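Local coordinates for protein lipoteichoic acid primase (Listeria monocytogenes, PDB 4UOP) that is an extracellular enzyme domain of the sulfatase family, built on an alpha/beta fold that carries a bound magnesium ion, at residues P49-A54 / L321-M326; K58-V63 / N347-K352; Y116-P121 / I341-M346; R141-N146 / K213-L218. All blocks are in the same frame, centred on the assembly; numbering follows the deposited sequence.

Interaction 1: P49-A54 / L321-M326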
loop_
_atom_site.group_PDB
_atom_site.type_symbol
_atom_site.label_atom_id
_atom_site.label_comp_id
_atom_site.label_asym_id
_atom_site.label_seq_id
_atom_site.Cartn_x
_atom_site.Cartn_y
_atom_site.Cartn_z
ATOM N N PRO B 49 27.468 -14.201 -22.622
ATOM C CA PRO B 49 26.457 -15.045 -21.979
ATOM C C PRO B 49 26.204 -16.393 -22.631
ATOM O O PRO B 49 26.181 -16.511 -23.858
ATOM C CB PRO B 49 25.189 -14.188 -22.034
ATOM C CG PRO B 49 25.423 -13.215 -23.127
ATOM C CD PRO B 49 26.894 -12.919 -23.060
ATOM N N ASP B 50 25.984 -17.391 -21.792
ATOM C CA ASP B 50 25.517 -18.687 -22.247
ATOM C C ASP B 50 24.058 -18.577 -22.695
ATOM O O ASP B 50 23.338 -17.686 -22.257
ATOM C CB ASP B 50 25.631 -19.703 -21.126
ATOM C CG ASP B 50 27.072 -19.909 -20.682
ATOM O OD1 ASP B 50 27.953 -19.981 -21.560
ATOM O OD2 ASP B 50 27.311 -19.979 -19.466
ATOM N N TYR B 51 23.674 -19.473 -23.596
ATOM C CA TYR B 51 22.306 -19.573 -24.135
ATOM C C TYR B 51 21.858 -18.359 -24.952
ATOM O O TYR B 51 20.675 -18.228 -25.247
ATOM C CB TYR B 51 21.285 -19.844 -23.010
ATOM C CG TYR B 51 21.708 -20.862 -21.981
ATOM C CD1 TYR B 51 21.691 -22.225 -22.264
ATOM C CD2 TYR B 51 22.103 -20.464 -20.716
ATOM C CE1 TYR B 51 22.083 -23.158 -21.312
ATOM C CE2 TYR B 51 22.486 -21.385 -19.757
ATOM C CZ TYR B 51 22.477 -22.729 -20.063
ATOM O OH TYR B 51 22.858 -23.634 -19.112
ATOM N N PHE B 52 22.780 -17.471 -25.325
ATOM C CA PHE B 52 22.407 -16.288 -26.070
ATOM C C PHE B 52 21.893 -16.686 -27.448
ATOM O O PHE B 52 22.597 -17.341 -28.217
ATOM C CB PHE B 52 23.579 -15.305 -26.194
ATOM C CG PHE B 52 23.222 -14.067 -26.947
ATOM C CD1 PHE B 52 22.437 -13.087 -26.356
ATOM C CD2 PHE B 52 23.623 -13.896 -28.272
ATOM C CE1 PHE B 52 22.069 -11.959 -27.056
ATOM C CE2 PHE B 52 23.263 -12.757 -28.972
ATOM C CZ PHE B 52 22.483 -11.790 -28.364
ATOM N N GLY B 53 20.639 -16.353 -27.734
ATOM C CA GLY B 53 20.039 -16.726 -29.007
ATOM C C GLY B 53 19.820 -18.216 -29.176
ATOM O O GLY B 53 19.640 -18.686 -30.289
ATOM N N ALA B 54 19.794 -18.970 -28.082
ATOM C CA ALA B 54 19.450 -20.395 -28.152
ATOM C C ALA B 54 18.044 -20.581 -28.728
ATOM O O ALA B 54 17.737 -21.623 -29.322
ATOM C CB ALA B 54 19.528 -21.040 -26.791
ATOM N N LEU B 321 10.647 -22.857 -17.413
ATOM C CA LEU B 321 11.046 -22.324 -18.687
ATOM C C LEU B 321 11.356 -23.443 -19.661
ATOM O O LEU B 321 12.132 -24.358 -19.357
ATOM C CB LEU B 321 12.261 -21.408 -18.532
ATOM C CG LEU B 321 12.656 -20.769 -19.878
ATOM C CD1 LEU B 321 12.740 -19.250 -19.808
ATOM C CD2 LEU B 321 13.964 -21.369 -20.346
ATOM N N HIS B 322 10.739 -23.350 -20.830
ATOM C CA HIS B 322 10.956 -24.282 -21.930
ATOM C C HIS B 322 11.492 -23.508 -23.123
ATOM O O HIS B 322 11.067 -22.377 -23.376
ATOM C CB HIS B 322 9.636 -24.964 -22.299
ATOM C CG HIS B 322 9.540 -25.398 -23.735
ATOM N ND1 HIS B 322 10.022 -26.613 -24.179
ATOM C CD2 HIS B 322 9.018 -24.784 -24.823
ATOM C CE1 HIS B 322 9.818 -26.718 -25.480
ATOM N NE2 HIS B 322 9.209 -25.622 -25.896
ATOM N N TYR B 323 12.432 -24.106 -23.848
ATOM C CA TYR B 323 12.742 -23.623 -25.191
ATOM C C TYR B 323 13.125 -24.791 -26.074
ATOM O O TYR B 323 13.645 -25.798 -25.572
ATOM C CB TYR B 323 13.808 -22.515 -25.184
ATOM C CG TYR B 323 15.186 -22.916 -24.715
ATOM C CD1 TYR B 323 16.125 -23.448 -25.600
ATOM C CD2 TYR B 323 15.573 -22.718 -23.397
ATOM C CE1 TYR B 323 17.406 -23.795 -25.166
ATOM C CE2 TYR B 323 16.840 -23.062 -22.956
ATOM C CZ TYR B 323 17.755 -23.591 -23.841
ATOM O OH TYR B 323 19.007 -23.934 -23.374
ATOM N N PRO B 324 12.863 -24.672 -27.377
ATOM C CA PRO B 324 13.127 -25.809 -28.271
ATOM C C PRO B 324 14.604 -26.218 -28.309
ATOM O O PRO B 324 15.486 -25.359 -28.398
ATOM C CB PRO B 324 12.681 -25.299 -29.644
ATOM C CG PRO B 324 11.794 -24.132 -29.362
ATOM C CD PRO B 324 12.352 -23.503 -28.118
ATOM N N GLY B 325 14.849 -27.519 -28.241
ATOM C CA GLY B 325 16.206 -28.046 -28.306
ATOM C C GLY B 325 17.029 -27.805 -27.056
ATOM O O GLY B 325 18.259 -27.834 -27.112
ATOM N N MET B 326 16.366 -27.540 -25.927
ATOM C CA MET B 326 17.064 -27.426 -24.647
ATOM C C MET B 326 17.738 -28.759 -24.327
ATOM O O MET B 326 17.100 -29.807 -24.393
ATOM C CB MET B 326 16.070 -27.075 -23.534
ATOM C CG MET B 326 16.631 -27.210 -22.117
ATOM S SD MET B 326 15.364 -26.947 -20.869
ATOM C CE MET B 326 14.991 -25.228 -21.151
HETATM O O HOH W 1 15.447 -23.076 -29.784
#
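The ring of Tyr51 overlaps the hydroxyl end of Tyr323, which reaches it obliquely, with CD1 of Tyr51 3.4 Å from OH of Tyr323 and the two side chains crossing at about a right angle. Both segments are built from type II beta turns: two, Pro49 to Phe52 and Tyr51 to Ala54, overlap, and a third, from Tyr323 to Met326, follows strand 319-322 of the mixed sheet of this sulfatase-family fold. Tyr323 has its CG between the backbone N and the carbonyl carbon (chi1 65°), and the ring is tucked against its own turn: CB of Met326 sits 3.8 Å above the ring centre, and CD2 of Leu321 meets the ring edge in its plane. Back from the hydroxyl, CE1 of Tyr323 meets CB of Ala54 at 3.8 Å, again obliquely. Tyr51 spends its own hydroxyl on Asn328 ND2, while Met94 of strand 94-100 packs against both tyrosines. No direct hydrogen bond joins the two segments. Instead one water bridges two backbone carbonyls, donating to Ala54 O at 2.8 Å and to Pro324 O at 2.7 Å.

Interaction 2: K58-V63 / N347-K352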
loop_
_atom_site.group_PDB
_atom_site.type_symbol
_atom_site.label_atom_id
_atom_site.label_comp_id
_atom_site.label_asym_id
_atom_site.label_seq_id
_atom_site.Cartn_x
_atom_site.Cartn_y
_atom_site.Cartn_z
ATOM N N LYS B 58 12.308 -17.609 -32.249
ATOM C CA LYS B 58 11.193 -18.406 -31.766
ATOM C C LYS B 58 10.121 -17.499 -31.173
ATOM O O LYS B 58 10.396 -16.362 -30.790
ATOM C CB LYS B 58 11.671 -19.412 -30.730
ATOM C CG LYS B 58 12.788 -20.332 -31.203
ATOM C CD LYS B 58 12.448 -21.110 -32.457
ATOM C CE LYS B 58 13.597 -22.040 -32.820
ATOM N NZ LYS B 58 13.421 -22.621 -34.177
ATOM N N ASN B 59 8.898 -18.017 -31.099
ATOM C CA ASN B 59 7.812 -17.288 -30.465
ATOM C C ASN B 59 8.028 -17.287 -28.953
ATOM O O ASN B 59 8.909 -17.994 -28.440
ATOM C CB ASN B 59 6.466 -17.912 -30.802
ATOM C CG ASN B 59 6.277 -18.108 -32.276
ATOM O OD1 ASN B 59 6.212 -17.149 -33.024
ATOM N ND2 ASN B 59 6.217 -19.357 -32.710
ATOM N N LEU B 60 7.233 -16.491 -28.251
ATOM C CA LEU B 60 7.274 -16.406 -26.784
ATOM C C LEU B 60 5.842 -16.479 -26.248
ATOM O O LEU B 60 4.986 -15.667 -26.607
ATOM C CB LEU B 60 7.909 -15.098 -26.340
ATOM C CG LEU B 60 7.955 -14.785 -24.843
ATOM C CD1 LEU B 60 8.730 -15.841 -24.097
ATOM C CD2 LEU B 60 8.569 -13.407 -24.643
ATOM N N ILE B 61 5.596 -17.476 -25.425
ATOM C CA ILE B 61 4.326 -17.624 -24.717
ATOM C C ILE B 61 4.606 -17.606 -23.210
ATOM O O ILE B 61 5.410 -18.406 -22.698
ATOM C CB ILE B 61 3.629 -18.915 -25.115
ATOM C CG1 ILE B 61 3.299 -18.905 -26.606
ATOM C CG2 ILE B 61 2.381 -19.114 -24.253
ATOM C CD1 ILE B 61 2.950 -20.268 -27.167
ATOM N N ILE B 62 3.966 -16.695 -22.489
ATOM C CA ILE B 62 4.157 -16.582 -21.052
ATOM C C ILE B 62 2.791 -16.680 -20.373
ATOM O O ILE B 62 1.851 -15.965 -20.765
ATOM C CB ILE B 62 4.801 -15.246 -20.677
ATOM C CG1 ILE B 62 6.166 -15.113 -21.374
ATOM C CG2 ILE B 62 4.926 -15.127 -19.170
ATOM C CD1 ILE B 62 6.929 -13.867 -20.989
ATOM N N VAL B 63 2.676 -17.605 -19.430
ATOM C CA VAL B 63 1.438 -17.793 -18.680
ATOM C C VAL B 63 1.683 -17.456 -17.205
ATOM O O VAL B 63 2.544 -18.044 -16.562
ATOM C CB VAL B 63 0.872 -19.212 -18.785
ATOM C CG1 VAL B 63 -0.473 -19.279 -18.083
ATOM C CG2 VAL B 63 0.743 -19.649 -20.233
ATOM N N ASN B 347 17.824 -12.673 -23.412
ATOM C CA ASN B 347 19.041 -13.425 -23.716
ATOM C C ASN B 347 18.758 -14.685 -24.550
ATOM O O ASN B 347 19.420 -14.948 -25.562
ATOM C CB ASN B 347 19.804 -13.762 -22.430
ATOM C CG ASN B 347 21.027 -14.625 -22.688
ATOM O OD1 ASN B 347 22.023 -14.153 -23.255
ATOM N ND2 ASN B 347 20.962 -15.880 -22.303
ATOM N N LEU B 348 17.767 -15.477 -24.139
ATOM C CA LEU B 348 17.415 -16.672 -24.893
ATOM C C LEU B 348 16.992 -16.353 -26.334
ATOM O O LEU B 348 17.319 -17.102 -27.274
ATOM C CB LEU B 348 16.290 -17.446 -24.180
ATOM C CG LEU B 348 16.685 -18.081 -22.857
ATOM C CD1 LEU B 348 15.449 -18.615 -22.139
ATOM C CD2 LEU B 348 17.672 -19.213 -23.085
ATOM N N LEU B 349 16.258 -15.256 -26.502
ATOM C CA LEU B 349 15.759 -14.858 -27.812
ATOM C C LEU B 349 16.837 -14.168 -28.668
ATOM O O LEU B 349 16.572 -13.828 -29.805
ATOM C CB LEU B 349 14.545 -13.946 -27.655
ATOM C CG LEU B 349 13.279 -14.619 -27.082
ATOM C CD1 LEU B 349 12.185 -13.582 -26.868
ATOM C CD2 LEU B 349 12.781 -15.743 -27.960
ATOM N N GLY B 350 18.028 -13.964 -28.103
ATOM C CA GLY B 350 19.143 -13.342 -28.826
ATOM C C GLY B 350 18.937 -11.874 -29.093
ATOM O O GLY B 350 19.336 -11.372 -30.138
ATOM N N ILE B 351 18.261 -11.188 -28.179
ATOM C CA ILE B 351 17.947 -9.796 -28.355
ATOM C C ILE B 351 18.802 -8.959 -27.408
ATOM O O ILE B 351 18.822 -9.180 -26.209
ATOM C CB ILE B 351 16.444 -9.542 -28.147
ATOM C CG1 ILE B 351 15.664 -10.172 -29.308
ATOM C CG2 ILE B 351 16.153 -8.049 -28.036
ATOM C CD1 ILE B 351 14.165 -10.215 -29.123
ATOM N N LYS B 352 19.524 -7.998 -27.973
ATOM C CA LYS B 352 20.317 -7.077 -27.186
ATOM C C LYS B 352 19.418 -5.992 -26.644
ATOM O O LYS B 352 18.607 -5.420 -27.370
ATOM C CB LYS B 352 21.439 -6.448 -28.019
ATOM C CG LYS B 352 22.638 -7.362 -28.215
ATOM C CD LYS B 352 23.351 -7.661 -26.902
ATOM C CE LYS B 352 24.825 -7.998 -27.107
ATOM N NZ LYS B 352 25.049 -9.428 -27.469
#
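Leu349 has its CG beside the backbone N and opposite the carbonyl carbon (chi1 -68°), and with chi2 at 175° its CD1 continues the chain outward while CD2 branches off it. Leu60 answers from the strand with CG trans to its N (chi1 176°). The two leucines therefore meet methyl to methyl, CD2 of Leu60 lying 4.2 Å from CD1 of Leu349. The other branch of the fork does separate work: CD2 of Leu349 rests 3.8 Å from the carbonyl O of Lys58, a van der Waals contact between a methyl and an oxygen that accepts a hydrogen bond from Tyr148 OH. The side chain of Lys58 runs off from the contact, and the residue meets Leu349 through its carbonyl O.

What presents Leu349 in this way is the end of helix 341-348. Gly350, with positive phi, closes it in a Schellman motif: Gly350 N bonds back to Asn347 O at 3.1 Å, and Ile351 N reaches back to the carbonyl O of Met346. The chain is turned away directly after Leu349, whose side chain is left pointing at the start of the strand.

In the fold, strand 59-65 runs parallel to and between strands 214-219 and 277-283, and the helix end sits over one face of this core. Val278 of strand 277-283 touches both Leu60 and Leu349, as does Leu143 of helix 139-144, while Val345, one turn back on helix 341-348, also packs on Leu60.

Interaction 3: Y116-P121 / I341-M346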
loop_
_atom_site.group_PDB
_atom_site.type_symbol
_atom_site.label_atom_id
_atom_site.label_comp_id
_atom_site.label_asym_id
_atom_site.label_seq_id
_atom_site.Cartn_x
_atom_site.Cartn_y
_atom_site.Cartn_z
ATOM N N TYR B 116 6.796 -7.142 -17.214
ATOM C CA TYR B 116 6.871 -6.388 -18.468
ATOM C C TYR B 116 7.989 -5.327 -18.465
ATOM O O TYR B 116 8.588 -5.085 -19.511
ATOM C CB TYR B 116 5.554 -5.694 -18.807
ATOM C CG TYR B 116 4.326 -6.582 -18.830
ATOM C CD1 TYR B 116 4.409 -7.914 -19.167
ATOM C CD2 TYR B 116 3.073 -6.061 -18.522
ATOM C CE1 TYR B 116 3.277 -8.717 -19.172
ATOM C CE2 TYR B 116 1.945 -6.849 -18.522
ATOM C CZ TYR B 116 2.050 -8.177 -18.839
ATOM O OH TYR B 116 0.921 -8.975 -18.822
ATOM N N THR B 117 8.216 -4.689 -17.316
ATOM C CA THR B 117 9.074 -3.500 -17.241
ATOM C C THR B 117 10.465 -3.759 -16.678
ATOM O O THR B 117 11.366 -2.938 -16.897
ATOM C CB THR B 117 8.449 -2.351 -16.396
ATOM O OG1 THR B 117 8.442 -2.691 -15.000
ATOM C CG2 THR B 117 7.051 -2.037 -16.862
ATOM N N SER B 118 10.646 -4.860 -15.935
ATOM C CA SER B 118 11.867 -5.089 -15.172
ATOM C C SER B 118 12.202 -3.887 -14.276
ATOM O O SER B 118 13.368 -3.501 -14.138
ATOM C CB SER B 118 13.038 -5.425 -16.112
ATOM O OG SER B 118 14.056 -6.134 -15.436
ATOM N N THR B 119 11.171 -3.263 -13.725
ATOM C CA THR B 119 11.334 -2.234 -12.691
ATOM C C THR B 119 10.472 -2.671 -11.515
ATOM O O THR B 119 9.544 -3.475 -11.684
ATOM C CB THR B 119 10.901 -0.823 -13.164
ATOM O OG1 THR B 119 9.483 -0.765 -13.365
ATOM C CG2 THR B 119 11.587 -0.439 -14.431
ATOM N N PHE B 120 10.768 -2.132 -10.336
ATOM C CA PHE B 120 10.062 -2.524 -9.116
ATOM C C PHE B 120 8.680 -1.898 -9.029
ATOM O O PHE B 120 8.473 -0.751 -9.431
ATOM C CB PHE B 120 10.890 -2.157 -7.879
ATOM C CG PHE B 120 12.129 -2.980 -7.726
ATOM C CD1 PHE B 120 12.072 -4.234 -7.156
ATOM C CD2 PHE B 120 13.359 -2.499 -8.173
ATOM C CE1 PHE B 120 13.216 -5.001 -7.017
ATOM C CE2 PHE B 120 14.511 -3.262 -8.044
ATOM C CZ PHE B 120 14.445 -4.517 -7.461
ATOM N N PRO B 121 7.712 -2.649 -8.488
ATOM C CA PRO B 121 6.447 -2.003 -8.182
ATOM C C PRO B 121 6.675 -0.984 -7.081
ATOM O O PRO B 121 7.667 -1.071 -6.360
ATOM C CB PRO B 121 5.559 -3.151 -7.710
ATOM C CG PRO B 121 6.496 -4.199 -7.265
ATOM C CD PRO B 121 7.758 -4.051 -8.053
ATOM N N ILE B 341 12.512 -11.823 -15.233
ATOM C CA ILE B 341 12.038 -12.588 -16.380
ATOM C C ILE B 341 12.447 -11.949 -17.716
ATOM O O ILE B 341 12.911 -12.657 -18.613
ATOM C CB ILE B 341 10.522 -12.876 -16.296
ATOM C CG1 ILE B 341 10.277 -13.851 -15.135
ATOM C CG2 ILE B 341 10.030 -13.452 -17.617
ATOM C CD1 ILE B 341 8.811 -14.173 -14.836
ATOM N N MET B 342 12.341 -10.625 -17.838
ATOM C CA MET B 342 12.666 -9.962 -19.122
ATOM C C MET B 342 14.133 -10.160 -19.545
ATOM O O MET B 342 14.383 -10.667 -20.637
ATOM C CB MET B 342 12.321 -8.476 -19.096
ATOM C CG MET B 342 12.750 -7.769 -20.366
ATOM S SD MET B 342 12.314 -6.037 -20.432
ATOM C CE MET B 342 13.086 -5.616 -21.997
ATOM N N PRO B 343 15.099 -9.782 -18.686
ATOM C CA PRO B 343 16.490 -9.991 -19.123
ATOM C C PRO B 343 16.836 -11.461 -19.405
ATOM O O PRO B 343 17.614 -11.742 -20.317
ATOM C CB PRO B 343 17.326 -9.413 -17.972
ATOM C CG PRO B 343 16.381 -9.319 -16.808
ATOM C CD PRO B 343 15.032 -9.081 -17.392
ATOM N N THR B 344 16.214 -12.394 -18.675
ATOM C CA THR B 344 16.458 -13.808 -18.884
ATOM C C THR B 344 15.939 -14.228 -20.274
ATOM O O THR B 344 16.620 -14.927 -21.035
ATOM C CB THR B 344 15.798 -14.644 -17.756
ATOM O OG1 THR B 344 16.337 -14.255 -16.484
ATOM C CG2 THR B 344 16.022 -16.148 -17.936
ATOM N N VAL B 345 14.720 -13.802 -20.599
ATOM C CA VAL B 345 14.105 -14.165 -21.853
ATOM C C VAL B 345 14.777 -13.482 -23.057
ATOM O O VAL B 345 14.982 -14.117 -24.086
ATOM C CB VAL B 345 12.591 -13.869 -21.822
ATOM C CG1 VAL B 345 11.976 -14.025 -23.216
ATOM C CG2 VAL B 345 11.927 -14.816 -20.840
ATOM N N MET B 346 15.128 -12.212 -22.916
ATOM C CA MET B 346 15.763 -11.492 -24.014
ATOM C C MET B 346 17.078 -12.184 -24.399
ATOM O O MET B 346 17.397 -12.285 -25.589
ATOM C CB MET B 346 16.017 -10.027 -23.660
ATOM C CG MET B 346 14.768 -9.182 -23.421
ATOM S SD MET B 346 13.544 -9.183 -24.766
ATOM C CE MET B 346 12.519 -10.584 -24.304
#
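Ser118 and Pro343 make the nearest approach: OG of Ser118 lies 3.7 Å from CD of the proline ring and a little farther from CG. Beside it, CB of Ser118 is 4.3 Å from CB of Met342. Met342 is stretched out, all three torsions near 180° (chi1 176°), and this carries its sulfur past the serine until SD is 4.0 Å from the carbonyl O of Tyr116. Beyond SD, the methyl CE of Met342 packs on Leu142 of helix 139-144.

The contact therefore sets the C-terminal end of helix 107-117 against the first turn of helix 341-348 inside the sulfatase-like alpha/beta core. Thr108, in the first turn of helix 107-117, is one of the magnesium ligands.

Ser118, the first residue past the helix, has positive phi, and its OG is held by hydrogen bonds to Ile339 O and Gly360 N. Just before it, Thr117 forms an ST turn: its OG1 accepts from Thr119 N at 3.1 Å, a somewhat bent bond of 143°, and from Thr119 OG1 at 2.7 Å. Thr117 OG1 is also bonded to Trp113 O, one turn back. On the far side Tyr116 sends its hydroxyl to Glu112 OE1 and its ring to an edge-to-face contact with Phe172.

Interaction 4: R141-N146 / K213-L218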
loop_
_atom_site.group_PDB
_atom_site.type_symbol
_atom_site.label_atom_id
_atom_site.label_comp_id
_atom_site.label_asym_id
_atom_site.label_seq_id
_atom_site.Cartn_x
_atom_site.Cartn_y
_atom_site.Cartn_z
ATOM N N ARG B 141 7.451 -3.904 -25.915
ATOM C CA ARG B 141 7.927 -2.836 -26.776
ATOM C C ARG B 141 9.220 -3.252 -27.483
ATOM O O ARG B 141 9.344 -3.099 -28.700
ATOM C CB ARG B 141 8.136 -1.553 -25.973
ATOM C CG ARG B 141 8.524 -0.355 -26.817
ATOM C CD ARG B 141 8.682 0.911 -25.967
ATOM N NE ARG B 141 7.479 1.212 -25.185
ATOM C CZ ARG B 141 6.368 1.762 -25.671
ATOM N NH1 ARG B 141 6.263 2.100 -26.958
ATOM N NH2 ARG B 141 5.341 1.975 -24.866
ATOM N N LEU B 142 10.166 -3.810 -26.737
ATOM C CA LEU B 142 11.417 -4.267 -27.321
ATOM C C LEU B 142 11.185 -5.398 -28.324
ATOM O O LEU B 142 11.807 -5.436 -29.375
ATOM C CB LEU B 142 12.395 -4.708 -26.233
ATOM C CG LEU B 142 13.777 -5.176 -26.683
ATOM C CD1 LEU B 142 14.456 -4.126 -27.551
ATOM C CD2 LEU B 142 14.621 -5.479 -25.457
ATOM N N LEU B 143 10.296 -6.337 -28.009
ATOM C CA LEU B 143 10.009 -7.418 -28.940
ATOM C C LEU B 143 9.337 -6.906 -30.212
ATOM O O LEU B 143 9.602 -7.417 -31.305
ATOM C CB LEU B 143 9.174 -8.519 -28.277
ATOM C CG LEU B 143 9.928 -9.344 -27.233
ATOM C CD1 LEU B 143 8.974 -10.321 -26.550
ATOM C CD2 LEU B 143 11.111 -10.073 -27.852
ATOM N N GLY B 144 8.509 -5.874 -30.078
ATOM C CA GLY B 144 7.868 -5.251 -31.216
ATOM C C GLY B 144 8.858 -4.624 -32.200
ATOM O O GLY B 144 8.546 -4.507 -33.380
ATOM N N LYS B 145 10.030 -4.239 -31.709
ATOM C CA LYS B 145 11.120 -3.743 -32.567
ATOM C C LYS B 145 11.972 -4.863 -33.160
ATOM O O LYS B 145 12.904 -4.608 -33.928
ATOM C CB LYS B 145 12.023 -2.784 -31.778
ATOM C CG LYS B 145 11.337 -1.502 -31.338
ATOM C CD LYS B 145 10.747 -0.761 -32.524
ATOM C CE LYS B 145 10.166 0.584 -32.133
ATOM N NZ LYS B 145 9.777 1.357 -33.346
ATOM N N ASN B 146 11.645 -6.099 -32.802
ATOM C CA ASN B 146 12.313 -7.270 -33.327
ATOM C C ASN B 146 11.352 -8.210 -34.032
ATOM O O ASN B 146 11.533 -9.424 -34.006
ATOM C CB ASN B 146 13.045 -7.961 -32.186
ATOM C CG ASN B 146 14.283 -7.193 -31.744
ATOM O OD1 ASN B 146 15.360 -7.435 -32.267
ATOM N ND2 ASN B 146 14.137 -6.266 -30.795
ATOM N N LYS B 213 6.041 -14.009 -36.067
ATOM C CA LYS B 213 6.576 -14.231 -34.730
ATOM C C LYS B 213 5.682 -13.479 -33.756
ATOM O O LYS B 213 5.297 -12.331 -34.029
ATOM C CB LYS B 213 7.992 -13.695 -34.604
ATOM C CG LYS B 213 9.058 -14.479 -35.346
ATOM C CD LYS B 213 10.443 -14.012 -34.936
ATOM C CE LYS B 213 10.556 -12.500 -34.986
ATOM N NZ LYS B 213 11.966 -12.041 -34.979
ATOM N N PHE B 214 5.361 -14.111 -32.625
ATOM C CA PHE B 214 4.461 -13.495 -31.662
ATOM C C PHE B 214 4.950 -13.686 -30.227
ATOM O O PHE B 214 5.667 -14.646 -29.911
ATOM C CB PHE B 214 3.030 -14.046 -31.823
ATOM C CG PHE B 214 2.905 -15.525 -31.558
ATOM C CD1 PHE B 214 2.710 -16.002 -30.280
ATOM C CD2 PHE B 214 2.988 -16.441 -32.599
ATOM C CE1 PHE B 214 2.594 -17.358 -30.036
ATOM C CE2 PHE B 214 2.873 -17.788 -32.367
ATOM C CZ PHE B 214 2.684 -18.259 -31.077
ATOM N N TYR B 215 4.580 -12.726 -29.389
ATOM C CA TYR B 215 4.655 -12.836 -27.947
ATOM C C TYR B 215 3.228 -12.768 -27.440
ATOM O O TYR B 215 2.522 -11.774 -27.680
ATOM C CB TYR B 215 5.515 -11.704 -27.357
ATOM C CG TYR B 215 5.345 -11.427 -25.872
ATOM C CD1 TYR B 215 5.111 -12.452 -24.963
ATOM C CD2 TYR B 215 5.461 -10.127 -25.378
ATOM C CE1 TYR B 215 4.964 -12.194 -23.598
ATOM C CE2 TYR B 215 5.342 -9.860 -24.024
ATOM C CZ TYR B 215 5.063 -10.896 -23.142
ATOM O OH TYR B 215 4.929 -10.628 -21.799
ATOM N N ALA B 216 2.790 -13.833 -26.774
ATOM C CA ALA B 216 1.482 -13.871 -26.122
ATOM C C ALA B 216 1.658 -14.009 -24.610
ATOM O O ALA B 216 2.375 -14.905 -24.141
ATOM C CB ALA B 216 0.678 -15.027 -26.671
ATOM N N GLN B 217 1.047 -13.096 -23.856
ATOM C CA GLN B 217 1.020 -13.153 -22.387
ATOM C C GLN B 217 -0.407 -13.497 -21.953
ATOM O O GLN B 217 -1.326 -12.767 -22.289
ATOM C CB GLN B 217 1.407 -11.811 -21.793
ATOM C CG GLN B 217 1.337 -11.763 -20.280
ATOM C CD GLN B 217 2.610 -12.189 -19.579
ATOM O OE1 GLN B 217 3.710 -12.147 -20.154
ATOM N NE2 GLN B 217 2.484 -12.537 -18.299
ATOM N N LEU B 218 -0.571 -14.609 -21.251
ATOM C CA LEU B 218 -1.868 -15.049 -20.770
ATOM C C LEU B 218 -1.887 -14.944 -19.254
ATOM O O LEU B 218 -0.940 -15.381 -18.578
ATOM C CB LEU B 218 -2.150 -16.483 -21.208
ATOM C CG LEU B 218 -2.321 -16.716 -22.708
ATOM C CD1 LEU B 218 -0.985 -16.881 -23.400
ATOM C CD2 LEU B 218 -3.156 -17.956 -22.985
#
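Tyr215 leaves the strand with CG trans to its backbone N (chi1 162°), and across the contact the first half of its side chain is met by CD1 of Leu143. CB of Tyr215 is 3.8 Å from CD1 of Leu143; CG of the ring lies at 3.9 Å from that same methyl, and CD2 comes closest at 3.7 Å. Leu143 approaches the ring obliquely, and the two side chains cross at about a right angle. Farther out, the ring passes beyond the leucine, and OH of Tyr215 hydrogen-bonds to OE1 of Gln217, two residues along its own strand.

A polar contact joins the other end of the segments. The chain of Lys213 bends at chi3 and brings NZ to Asn146 O at 2.8 Å, nearly head-on to the carbonyl (C=O...N angle 159°). Asn146 itself is pinned to the helix end: its ND2 donates to Leu142 O at 2.9 Å, with an N-H...O angle of 164° and the acceptor in the amide plane, while its backbone N bonds to Leu143 O.

Helix 139-144 thus lies over one face of the parallel part of the sheet, where strand 214-219 runs between 59-65 and 149-153. Tyr215 also touches Leu60 and Ile62 of strand 59-65, and Leu143 touches Met346 of helix 341-348. Phe214, Ala216 and Leu218 alternate to the opposite face, which helix 193-209 covers.

Along the chain, interaction 4 (141-146 with 213-218) falls wholly between the two halves of interaction 3, which falls between those of interaction 2; interaction 1 crosses interactions 2 and 3, and interaction 4 also lies between its two segments. Interactions 2 and 4 have centres 8 Å apart, on neighbouring parallel strands 59-65 and 214-219. Interactions 2 and 3 share helix 341-348 at centres 12 Å apart, whereas 1 and 3 are about 17 Å apart between centres. Interactions 2, 3 and 4 touch one another, so the ends of helices 107-117, 139-144 and 341-348 pack together against the mixed sheet; interaction 1 joins them through Asn347, hydrogen-bonded to Asp50 and Gly53.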